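Local structure of R.MvaI (Kocuria varians, 2OA9) at residues D124-E128 against S129-R133; V148-F152 against D153-N157; G82-T85 against M86-N89; Q156-L159 against D160-K164; M236-L239 against L240-G243. The protein is a monomeric restriction endonuclease of the MvaI/BcnI family that recognizes its DNA target sequence asymmetrically and probably cleaves it with the help of metal ions. One frame throughout, in Å; residues are numbered along the deposited sequence.

Contact 1: D124-E128 against S129-R133; sequences DIDWE and SQVVR. With CD (cadmium ion), chain G.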
# COMPACT_ATOMS: atom_id res chain seq x y z
N ASP A 124 4.02 -3.24 -17.64
CA ASP A 124 3.04 -2.95 -18.67
C ASP A 124 1.74 -3.69 -18.36
O ASP A 124 1.73 -4.87 -18.02
CB ASP A 124 3.55 -3.24 -20.12
CG ASP A 124 2.68 -2.64 -21.16
OD1 ASP A 124 2.57 -1.38 -21.22
OD2 ASP A 124 2.01 -3.34 -21.95
N ILE A 125 0.62 -3.00 -18.51
CA ILE A 125 -0.67 -3.63 -18.29
C ILE A 125 -1.18 -4.22 -19.60
O ILE A 125 -1.44 -3.52 -20.56
CB ILE A 125 -1.72 -2.64 -17.68
CG1 ILE A 125 -1.17 -1.81 -16.53
CG2 ILE A 125 -2.94 -3.43 -17.23
CD1 ILE A 125 -0.71 -2.57 -15.26
N ASP A 126 -1.34 -5.54 -19.62
CA ASP A 126 -1.92 -6.25 -20.75
C ASP A 126 -3.42 -6.35 -20.48
O ASP A 126 -3.89 -7.37 -20.02
CB ASP A 126 -1.24 -7.62 -20.85
CG ASP A 126 -1.61 -8.39 -22.06
OD1 ASP A 126 -2.62 -8.01 -22.76
OD2 ASP A 126 -0.94 -9.39 -22.37
N TRP A 127 -4.15 -5.29 -20.80
CA TRP A 127 -5.56 -5.20 -20.43
C TRP A 127 -6.42 -6.31 -21.06
O TRP A 127 -7.34 -6.83 -20.43
CB TRP A 127 -6.13 -3.82 -20.81
CG TRP A 127 -5.59 -2.67 -19.99
CD1 TRP A 127 -4.59 -1.79 -20.34
CD2 TRP A 127 -6.04 -2.24 -18.69
NE1 TRP A 127 -4.38 -0.89 -19.33
CE2 TRP A 127 -5.27 -1.13 -18.32
CE3 TRP A 127 -7.04 -2.68 -17.81
CZ2 TRP A 127 -5.43 -0.49 -17.09
CZ3 TRP A 127 -7.19 -2.03 -16.60
CH2 TRP A 127 -6.41 -0.95 -16.27
N GLU A 128 -6.11 -6.67 -22.30
CA GLU A 128 -6.90 -7.67 -23.02
C GLU A 128 -6.74 -9.07 -22.42
O GLU A 128 -7.69 -9.83 -22.35
CB GLU A 128 -6.54 -7.70 -24.50
CG GLU A 128 -7.37 -8.69 -25.34
CD GLU A 128 -8.86 -8.37 -25.41
OE1 GLU A 128 -9.27 -7.22 -25.09
OE2 GLU A 128 -9.63 -9.27 -25.83
N SER A 129 -5.54 -9.41 -21.99
CA SER A 129 -5.31 -10.68 -21.33
C SER A 129 -5.54 -10.61 -19.81
O SER A 129 -5.47 -11.62 -19.14
CB SER A 129 -3.90 -11.20 -21.65
OG SER A 129 -3.82 -11.40 -23.06
N GLN A 130 -5.84 -9.42 -19.30
CA GLN A 130 -6.04 -9.20 -17.87
C GLN A 130 -4.86 -9.70 -17.07
O GLN A 130 -5.03 -10.43 -16.10
CB GLN A 130 -7.31 -9.90 -17.39
CG GLN A 130 -8.54 -9.60 -18.17
CD GLN A 130 -9.46 -8.69 -17.45
OE1 GLN A 130 -10.41 -9.14 -16.80
NE2 GLN A 130 -9.18 -7.39 -17.53
N VAL A 131 -3.65 -9.32 -17.49
CA VAL A 131 -2.46 -9.57 -16.68
C VAL A 131 -1.59 -8.31 -16.63
O VAL A 131 -1.65 -7.47 -17.49
CB VAL A 131 -1.63 -10.77 -17.17
CG1 VAL A 131 -2.54 -12.02 -17.33
CG2 VAL A 131 -0.93 -10.44 -18.47
N VAL A 132 -0.79 -8.22 -15.59
CA VAL A 132 0.19 -7.16 -15.39
C VAL A 132 1.55 -7.78 -15.63
O VAL A 132 1.95 -8.70 -14.89
CB VAL A 132 0.08 -6.63 -13.94
CG1 VAL A 132 1.16 -5.64 -13.61
CG2 VAL A 132 -1.30 -6.06 -13.68
N ARG A 133 2.26 -7.32 -16.65
CA ARG A 133 3.53 -7.91 -17.06
C ARG A 133 4.73 -7.12 -16.61
O ARG A 133 4.72 -5.87 -16.62
CB ARG A 133 3.60 -8.01 -18.59
CG ARG A 133 2.55 -8.85 -19.19
CD ARG A 133 2.67 -9.04 -20.69
NE ARG A 133 1.66 -9.96 -21.22
CZ ARG A 133 1.78 -11.30 -21.23
NH1 ARG A 133 2.86 -11.90 -20.76
NH2 ARG A 133 0.78 -12.04 -21.70
CD CD G . 1.30 -1.13 -23.11
O HOH W 1 -0.62 -1.54 -22.04
O HOH W 2 -3.26 -9.58 -24.94
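Asp126 and Arg133 rise together from one face of the hairpin and form a salt bridge. Arg133 approaches side-on, NE 2.9 Å and NH2 3.2 Å from Asp126 OD2, and both nitrogens grip this one oxygen. OD2 lies in the guanidinium plane, although the carboxylate is turned 40° against it, and it offers NE the lone pair directed away from OD1. With CG anti to the backbone N (chi1 -172°), Asp126 OD1 is left facing the turn, where it accepts a weak bond from Ser129 N (3.3 Å) and shares a water with Ser129 OG. With an alanine in place of Asp126, Arg133 would probably lose its charged mate and the Ser129 end of the turn its tether. Among the apolar contacts, Val131 CG2 lies over one face of the Arg133 guanidinium, toward its rim, and 3.7 Å from Asp126 CB. On the other face of the sheet, Ile125 CD1 runs alongside Val132 CG2 at 3.9 Å. Ile125 CG2 stands over the centre of the Trp127 ring, whose NE1 bonds Glu203. Asp124 chelates a cadmium ion through OD1 (2.3 Å) and OD2 (2.6 Å), and a water on the metal donates to Ile125 O; these two residues also bind calcium in this protein. In the backbone, Asp124 pairs with Arg133, while Val131 and Gln130 both face Asp126: a G1 beta bulge at the tip of hairpin 119-126/131-138.

Contact 2: V148-F152 against D153-N157; sequences VYWSF and DSLQN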
# COMPACT_ATOMS: atom_id res chain seq x y z
N VAL A 148 6.83 -12.74 -17.38
CA VAL A 148 6.49 -12.74 -15.98
C VAL A 148 5.28 -11.84 -15.76
O VAL A 148 5.25 -10.69 -16.24
CB VAL A 148 7.71 -12.30 -15.10
CG1 VAL A 148 7.27 -12.17 -13.68
CG2 VAL A 148 8.88 -13.30 -15.23
N TYR A 149 4.25 -12.35 -15.08
CA TYR A 149 3.03 -11.57 -14.89
C TYR A 149 2.28 -11.93 -13.66
O TYR A 149 2.48 -13.00 -13.09
CB TYR A 149 2.09 -11.63 -16.13
CG TYR A 149 1.38 -12.96 -16.40
CD1 TYR A 149 0.34 -13.39 -15.61
CD2 TYR A 149 1.72 -13.71 -17.50
CE1 TYR A 149 -0.35 -14.57 -15.89
CE2 TYR A 149 1.06 -14.89 -17.80
CZ TYR A 149 0.03 -15.32 -16.99
OH TYR A 149 -0.55 -16.52 -17.31
N TRP A 150 1.41 -11.02 -13.27
CA TRP A 150 0.42 -11.19 -12.19
C TRP A 150 -0.92 -11.15 -12.85
O TRP A 150 -1.22 -10.20 -13.56
CB TRP A 150 0.48 -10.03 -11.17
CG TRP A 150 1.73 -9.91 -10.37
CD1 TRP A 150 1.92 -10.36 -9.10
CD2 TRP A 150 2.96 -9.30 -10.76
NE1 TRP A 150 3.18 -10.05 -8.66
CE2 TRP A 150 3.86 -9.42 -9.68
CE3 TRP A 150 3.41 -8.68 -11.94
CZ2 TRP A 150 5.16 -8.94 -9.75
CZ3 TRP A 150 4.68 -8.20 -12.00
CH2 TRP A 150 5.56 -8.33 -10.91
N SER A 151 -1.77 -12.15 -12.64
CA SER A 151 -3.11 -12.04 -13.17
C SER A 151 -3.95 -11.00 -12.46
O SER A 151 -3.75 -10.75 -11.26
CB SER A 151 -3.83 -13.40 -13.05
OG SER A 151 -3.97 -13.78 -11.70
N PHE A 152 -4.91 -10.41 -13.15
CA PHE A 152 -5.82 -9.48 -12.49
C PHE A 152 -6.56 -10.18 -11.34
O PHE A 152 -6.79 -9.57 -10.32
CB PHE A 152 -6.89 -8.93 -13.46
CG PHE A 152 -6.45 -7.76 -14.35
CD1 PHE A 152 -7.41 -6.97 -14.97
CD2 PHE A 152 -5.13 -7.46 -14.56
CE1 PHE A 152 -7.04 -5.91 -15.79
CE2 PHE A 152 -4.76 -6.44 -15.39
CZ PHE A 152 -5.70 -5.65 -16.00
N ASP A 153 -6.94 -11.44 -11.52
CA ASP A 153 -7.69 -12.14 -10.47
C ASP A 153 -6.87 -12.31 -9.20
O ASP A 153 -7.40 -12.19 -8.10
CB ASP A 153 -8.19 -13.51 -10.98
CG ASP A 153 -9.35 -13.36 -11.96
OD1 ASP A 153 -9.76 -14.38 -12.56
OD2 ASP A 153 -9.89 -12.26 -12.19
N SER A 154 -5.57 -12.56 -9.35
CA SER A 154 -4.70 -12.69 -8.20
C SER A 154 -4.62 -11.38 -7.44
O SER A 154 -4.60 -11.37 -6.22
CB SER A 154 -3.31 -13.20 -8.58
OG SER A 154 -2.48 -12.22 -9.20
N LEU A 155 -4.54 -10.29 -8.18
CA LEU A 155 -4.41 -8.97 -7.58
C LEU A 155 -5.71 -8.59 -6.91
O LEU A 155 -5.70 -8.03 -5.83
CB LEU A 155 -4.00 -7.92 -8.62
CG LEU A 155 -2.62 -8.18 -9.24
CD1 LEU A 155 -2.41 -7.14 -10.32
CD2 LEU A 155 -1.48 -8.20 -8.24
N GLN A 156 -6.82 -8.91 -7.55
CA GLN A 156 -8.14 -8.72 -6.96
C GLN A 156 -8.30 -9.46 -5.64
O GLN A 156 -8.80 -8.89 -4.66
CB GLN A 156 -9.22 -9.19 -7.92
CG GLN A 156 -10.61 -8.92 -7.41
CD GLN A 156 -11.47 -8.25 -8.45
OE1 GLN A 156 -11.51 -7.03 -8.52
NE2 GLN A 156 -12.12 -9.05 -9.30
N ASN A 157 -7.82 -10.70 -5.60
CA ASN A 157 -7.88 -11.51 -4.40
C ASN A 157 -7.04 -10.90 -3.28
O ASN A 157 -7.48 -10.90 -2.15
CB ASN A 157 -7.41 -12.95 -4.70
CG ASN A 157 -7.32 -13.79 -3.45
OD1 ASN A 157 -6.23 -14.20 -3.04
ND2 ASN A 157 -8.48 -14.07 -2.83
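The Trp150 indole meets Leu155 near its five-membered ring, where CD1 lies 4.1 Å from Leu155 CD2; the same methyl is 4.0 Å from Trp150 CB. Phe232 packs against this indole edge-to-face, and NE1 donates to Lys75 O, so the buried ring has both an aromatic neighbour and a partner for its one polar atom. The Tyr149 ring turns to Val131 and Arg133 of strand 131-138. The Phe152 ring turns from the helix that it begins toward Val132, Ile125 and Cys199. Between the rings, the chain passes from strand to helix at Ser151. With OG between the backbone N and the carbonyl carbon (chi1 63°), the Ser151 hydroxyl folds over the helix start and accepts from Ser154 N at 3.1 Å, with an N-H...O angle of 149°. Ser151 O is used too: Leu155 N donates to it at 3.2 Å, and Ser154 OG lies 2.8 Å from the same oxygen. The following bond, from Gln156 N to Phe152 O, is straighter (2.8 Å, 164°). Ser151 N is held from outside by Thr78 OG1, which also ties the capping residue to the loop. Ser151 is thus the N-cap, satisfying an amide of the first turn of helix 152-162 directly where strand 143-151 ends.

Contact 3: G82-T85 against M86-N89; sequences GANT and MLRN
Leu87 CD1 touches the amide oxygen of Asn84, OD1, at 3.5 Å, and Leu87 CG lies 3.3 Å from Ala83 O. From the next residue along, Thr85 CG2 runs beside Asn89, 3.9 Å from Asn89 ND2. Arg88 CG passes 3.6 Å from Thr85 O. Its first torsion (chi1 84°) sets CG between the backbone N and the carbonyl carbon, and the chain then runs extended to NE. Asn89 OD1 stands 3.4 Å above one face of the Arg88 guanidinium, offset toward its rim. Behind these side chains is a regular alpha-helical turn: Met86 N, Leu87 N, Arg88 N and Asn89 N donate in order to the carbonyls of Gly82, Ala83, Asn84 and Thr85, Leu87 N reaching Ala83 O at 2.9 Å. Gly82, with a positive phi of 68°, holds the N-cap position. The second shell fixes the polar ends. Asn84 ND2 bonds Asp227; Thr85 OG1 and Arg88 NE share Thr225 OG1; Arg88 NH1 and NH2 go to the carbonyls of Asn100 and Gly223, so each nitrogen of the buried guanidinium has an acceptor. Helix 83-91 rests on strand 207-215 through Ile213 and on strand 100-106 through Leu102, while Met86 and Leu87 meet Val148 of strand 143-151, a member of a different sheet.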
# COMPACT_ATOMS: atom_id res chain seq x y z
N GLY A 82 7.79 -20.35 -10.17
CA GLY A 82 9.18 -20.08 -9.82
C GLY A 82 9.72 -18.82 -10.49
O GLY A 82 10.95 -18.68 -10.65
N ALA A 83 8.83 -17.91 -10.87
CA ALA A 83 9.24 -16.66 -11.48
C ALA A 83 10.29 -15.89 -10.65
O ALA A 83 11.24 -15.37 -11.23
CB ALA A 83 8.08 -15.77 -11.71
N ASN A 84 10.12 -15.81 -9.33
CA ASN A 84 11.02 -14.94 -8.55
C ASN A 84 12.44 -15.50 -8.52
O ASN A 84 13.42 -14.76 -8.63
CB ASN A 84 10.38 -14.50 -7.20
CG ASN A 84 9.40 -13.25 -7.38
OD1 ASN A 84 9.25 -12.68 -8.48
ND2 ASN A 84 8.76 -12.85 -6.30
N THR A 85 12.58 -16.82 -8.51
CA THR A 85 13.87 -17.48 -8.65
C THR A 85 14.52 -17.24 -10.00
O THR A 85 15.70 -16.95 -10.10
CB THR A 85 13.74 -18.97 -8.38
OG1 THR A 85 13.20 -19.17 -7.05
CG2 THR A 85 15.10 -19.68 -8.45
N MET A 86 13.73 -17.33 -11.09
CA MET A 86 14.29 -17.00 -12.40
C MET A 86 14.78 -15.57 -12.46
O MET A 86 15.84 -15.27 -12.99
CB MET A 86 13.28 -17.23 -13.52
CG MET A 86 13.83 -16.98 -14.91
SD MET A 86 13.70 -15.24 -15.47
CE MET A 86 11.96 -15.16 -15.62
N LEU A 87 13.99 -14.64 -11.92
CA LEU A 87 14.32 -13.24 -12.02
C LEU A 87 15.62 -12.94 -11.31
O LEU A 87 16.48 -12.22 -11.81
CB LEU A 87 13.22 -12.36 -11.45
CG LEU A 87 11.91 -12.28 -12.22
CD1 LEU A 87 10.87 -11.54 -11.37
CD2 LEU A 87 12.08 -11.59 -13.57
N ARG A 88 15.80 -13.49 -10.12
CA ARG A 88 17.01 -13.18 -9.39
C ARG A 88 18.24 -13.78 -10.05
O ARG A 88 19.26 -13.10 -10.19
CB ARG A 88 16.86 -13.55 -7.90
CG ARG A 88 17.14 -14.94 -7.53
CD ARG A 88 17.05 -15.18 -6.01
NE ARG A 88 17.14 -16.57 -5.83
CZ ARG A 88 18.27 -17.24 -5.67
NH1 ARG A 88 19.46 -16.61 -5.66
NH2 ARG A 88 18.25 -18.56 -5.56
N ASN A 89 18.12 -15.04 -10.47
CA ASN A 89 19.27 -15.74 -11.02
C ASN A 89 19.63 -15.18 -12.40
O ASN A 89 20.80 -14.97 -12.70
CB ASN A 89 19.04 -17.22 -11.11
CG ASN A 89 19.34 -17.92 -9.79
OD1 ASN A 89 20.06 -17.37 -9.01
ND2 ASN A 89 18.74 -19.06 -9.55

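Contact 4: Q156-L159 against D160-K164; sequences QNQL and DKKLK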
# COMPACT_ATOMS: atom_id res chain seq x y z
N GLN A 156 -6.82 -8.91 -7.55
CA GLN A 156 -8.14 -8.72 -6.96
C GLN A 156 -8.30 -9.46 -5.64
O GLN A 156 -8.80 -8.89 -4.66
CB GLN A 156 -9.22 -9.19 -7.92
CG GLN A 156 -10.61 -8.92 -7.41
CD GLN A 156 -11.47 -8.25 -8.45
OE1 GLN A 156 -11.51 -7.03 -8.52
NE2 GLN A 156 -12.12 -9.05 -9.30
N ASN A 157 -7.82 -10.70 -5.60
CA ASN A 157 -7.88 -11.51 -4.40
C ASN A 157 -7.04 -10.90 -3.28
O ASN A 157 -7.48 -10.90 -2.15
CB ASN A 157 -7.41 -12.95 -4.70
CG ASN A 157 -7.32 -13.79 -3.45
OD1 ASN A 157 -6.23 -14.20 -3.04
ND2 ASN A 157 -8.48 -14.07 -2.83
N GLN A 158 -5.86 -10.37 -3.59
CA GLN A 158 -5.03 -9.70 -2.61
C GLN A 158 -5.71 -8.48 -2.03
O GLN A 158 -5.69 -8.24 -0.80
CB GLN A 158 -3.71 -9.26 -3.25
CG GLN A 158 -2.80 -10.40 -3.49
CD GLN A 158 -2.44 -11.09 -2.21
OE1 GLN A 158 -1.82 -10.49 -1.33
NE2 GLN A 158 -2.89 -12.34 -2.06
N LEU A 159 -6.34 -7.71 -2.91
CA LEU A 159 -7.05 -6.51 -2.48
C LEU A 159 -8.22 -6.88 -1.56
O LEU A 159 -8.37 -6.31 -0.49
CB LEU A 159 -7.54 -5.69 -3.67
CG LEU A 159 -6.47 -4.97 -4.50
CD1 LEU A 159 -7.09 -4.58 -5.82
CD2 LEU A 159 -5.85 -3.75 -3.78
N ASP A 160 -9.01 -7.87 -1.98
CA ASP A 160 -10.12 -8.41 -1.18
C ASP A 160 -9.65 -8.89 0.20
O ASP A 160 -10.35 -8.68 1.19
CB ASP A 160 -10.80 -9.57 -1.90
CG ASP A 160 -11.60 -9.15 -3.14
OD1 ASP A 160 -11.90 -7.95 -3.33
OD2 ASP A 160 -11.98 -9.99 -3.98
N LYS A 161 -8.50 -9.54 0.27
CA LYS A 161 -8.02 -10.14 1.52
C LYS A 161 -7.27 -9.17 2.42
O LYS A 161 -7.32 -9.32 3.63
CB LYS A 161 -7.08 -11.31 1.22
CG LYS A 161 -7.68 -12.70 1.29
CD LYS A 161 -6.56 -13.75 1.30
CE LYS A 161 -5.84 -13.84 -0.04
NZ LYS A 161 -5.84 -15.24 -0.57
N LYS A 162 -6.58 -8.18 1.82
CA LYS A 162 -5.54 -7.45 2.53
C LYS A 162 -5.83 -5.97 2.74
O LYS A 162 -5.27 -5.38 3.64
CB LYS A 162 -4.16 -7.59 1.84
CG LYS A 162 -3.67 -9.03 1.68
CD LYS A 162 -3.79 -9.79 2.98
CE LYS A 162 -3.05 -11.13 2.92
NZ LYS A 162 -1.60 -10.95 3.19
N LEU A 163 -6.75 -5.39 1.97
CA LEU A 163 -7.02 -3.96 2.14
C LEU A 163 -7.62 -3.71 3.49
O LEU A 163 -8.41 -4.52 3.99
CB LEU A 163 -8.01 -3.45 1.10
CG LEU A 163 -7.50 -3.12 -0.30
CD1 LEU A 163 -8.69 -2.69 -1.14
CD2 LEU A 163 -6.43 -2.04 -0.27
N LYS A 164 -7.24 -2.59 4.09
CA LYS A 164 -7.79 -2.16 5.36
C LYS A 164 -8.29 -0.75 5.17
O LYS A 164 -7.85 -0.04 4.25
CB LYS A 164 -6.74 -2.23 6.46
CG LYS A 164 -6.24 -3.66 6.74
CD LYS A 164 -5.21 -3.72 7.84
CE LYS A 164 -5.09 -5.11 8.46
NZ LYS A 164 -4.01 -5.14 9.51
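Lys161 bends at chi3 and chi4 back across Asn157, bringing NZ 2.7 Å from Asn157 OD1. The ammonium arrives in the plane of the amide, on a lone pair of the oxygen, with a C=O...N angle of 124°. Gln156 and Asp160 cross with their amide and carboxylate planes only 11° apart, yet what touches is carbon on oxygen, Gln156 CG 3.8 Å from Asp160 OD2. Both pairs lie four residues apart on the last two turns of helix 152-162, where Asp160 N donates to Gln156 O (2.9 Å). The helix frays beyond that: Lys162 N makes weak bonds to the carbonyls of Gln158 and Leu159, and Leu163, the first residue to leave helical angles, still donates its N to Leu159 O at 3.1 Å. Leu159 and Leu163 project in the same direction, CD2 of Leu159 3.9 Å from CG of Leu163; Leu193 touches both, with Phe73 beside Leu159 and Phe190 beside Leu163. Gln158 runs alongside Lys162, and Lys162 CB lies 3.1 Å from Gln158 O.

Contact 5: M236-L239 against L240-G243; sequences MEKL and LEYG. With CD (cadmium ion), chain E.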
# COMPACT_ATOMS: atom_id res chain seq x y z
N MET A 236 0.75 7.61 0.58
CA MET A 236 -0.54 7.53 1.25
C MET A 236 -1.49 8.64 0.81
O MET A 236 -2.71 8.43 0.70
CB MET A 236 -0.38 7.52 2.76
CG MET A 236 -1.66 7.51 3.52
SD MET A 236 -1.39 7.29 5.31
CE MET A 236 -0.16 5.96 5.11
N GLU A 237 -0.98 9.86 0.61
CA GLU A 237 -1.86 10.91 0.03
C GLU A 237 -2.33 10.52 -1.32
O GLU A 237 -3.49 10.75 -1.68
CB GLU A 237 -1.14 12.27 -0.12
CG GLU A 237 -1.14 13.15 1.08
CD GLU A 237 -2.42 13.95 1.24
OE1 GLU A 237 -3.43 13.34 1.51
OE2 GLU A 237 -2.37 15.19 1.15
N LYS A 238 -1.42 9.97 -2.12
CA LYS A 238 -1.75 9.59 -3.46
C LYS A 238 -2.88 8.60 -3.54
O LYS A 238 -3.63 8.57 -4.50
CB LYS A 238 -0.51 9.05 -4.10
CG LYS A 238 -0.55 9.04 -5.57
CD LYS A 238 0.85 9.23 -6.15
CE LYS A 238 1.51 10.57 -5.85
NZ LYS A 238 1.34 11.58 -6.92
N LEU A 239 -3.02 7.76 -2.53
CA LEU A 239 -4.12 6.81 -2.46
C LEU A 239 -5.51 7.47 -2.51
O LEU A 239 -6.43 6.91 -3.10
CB LEU A 239 -3.98 5.86 -1.26
CG LEU A 239 -5.04 4.77 -1.14
CD1 LEU A 239 -5.11 3.90 -2.38
CD2 LEU A 239 -4.71 3.92 0.11
N LEU A 240 -5.65 8.72 -2.04
CA LEU A 240 -6.90 9.46 -2.14
C LEU A 240 -7.27 9.83 -3.56
O LEU A 240 -8.41 10.19 -3.83
CB LEU A 240 -6.86 10.74 -1.28
CG LEU A 240 -6.53 10.49 0.20
CD1 LEU A 240 -6.51 11.77 0.95
CD2 LEU A 240 -7.56 9.51 0.84
N GLU A 241 -6.34 9.72 -4.49
CA GLU A 241 -6.66 9.90 -5.92
C GLU A 241 -7.33 8.67 -6.53
O GLU A 241 -8.17 8.77 -7.43
CB GLU A 241 -5.38 10.22 -6.70
CG GLU A 241 -5.43 10.15 -8.24
CD GLU A 241 -4.12 10.47 -8.94
OE1 GLU A 241 -3.20 10.99 -8.31
OE2 GLU A 241 -4.01 10.20 -10.15
N TYR A 242 -6.94 7.50 -6.04
CA TYR A 242 -7.36 6.22 -6.63
C TYR A 242 -8.47 5.46 -5.90
O TYR A 242 -9.17 4.67 -6.52
CB TYR A 242 -6.16 5.27 -6.74
CG TYR A 242 -5.17 5.78 -7.74
CD1 TYR A 242 -5.29 5.45 -9.10
CD2 TYR A 242 -4.15 6.67 -7.38
CE1 TYR A 242 -4.44 5.96 -10.02
CE2 TYR A 242 -3.26 7.19 -8.31
CZ TYR A 242 -3.40 6.82 -9.65
OH TYR A 242 -2.58 7.31 -10.57
N GLY A 243 -8.59 5.68 -4.60
CA GLY A 243 -9.48 4.85 -3.79
C GLY A 243 -10.88 5.43 -3.73
O GLY A 243 -11.10 6.59 -4.12
CD CD E . -4.61 15.45 1.37
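Leu239 O and the residues beyond it form the tight part of this turn: the oxygen accepts from Tyr242 N at 3.0 Å and from Gly243 N at 2.9 Å. Gly243 N comes almost straight at the oxygen (C=O...N 177°), whereas Tyr242 N sits well above the carbonyl plane. The buried Tyr242 ring is wedged in the same region. Its CD2 edge faces Lys238 O at 3.5 Å, near the ring plane, and Glu241 CG lies over one ring face, toward the rim. Tyr242 OH is anchored by Asp206 and Asn204. Leu240 N, Glu241 N and Tyr242 N each donate to the carbonyl three residues back, the i to i+3 pattern of a 3-10 turn, in the weakly bonded helix 236-242, before Gly243 leads into strand 244-248. The more exposed side carries Glu237, Leu240 and Glu241, and it holds metal. Glu237, bent at chi2 (-82°), chelates a cadmium ion through OE1 (2.4 Å) and OE2 (2.3 Å), with His62 binding the same ion. Partly exposed Leu240 crosses this carboxylate, CD1 3.5 Å from Glu237 OE1, while its CB lies 3.4 Å from Glu237 O. An alanine in place of Leu240 would probably strip the CD1 contact from Glu237 OE1 and open a gap on that flank of the carboxylate. Exposed Glu241 extends beyond CG and, together with Asp206, binds a further cadmium ion; the metal is likely to offset the closeness of these two carboxylates.

In the fold
Along the chain the order is contact 3, contact 1, contact 2, contact 4, contact 5. Contacts 1 and 2, with centres 9 Å apart, share the three-stranded antiparallel sheet, where Val132 N meets Trp150 O at 2.9 Å. Contact 3 meets contact 2 alone, from helix 83-91, Met86 CE lying 3.6 Å from Val148 CG2. Contacts 2 and 4 are the beginning and end of helix 152-162, overlapping at Gln156 and Asn157. Contact 5 touches none of the others; its centre is 16 Å from that of contact 4 and 31 Å from that of contact 3. Contact 1 holds one calcium site and contact 5 lies beside the other, at Glu58, so helix 152-162 runs between the two metal-binding regions.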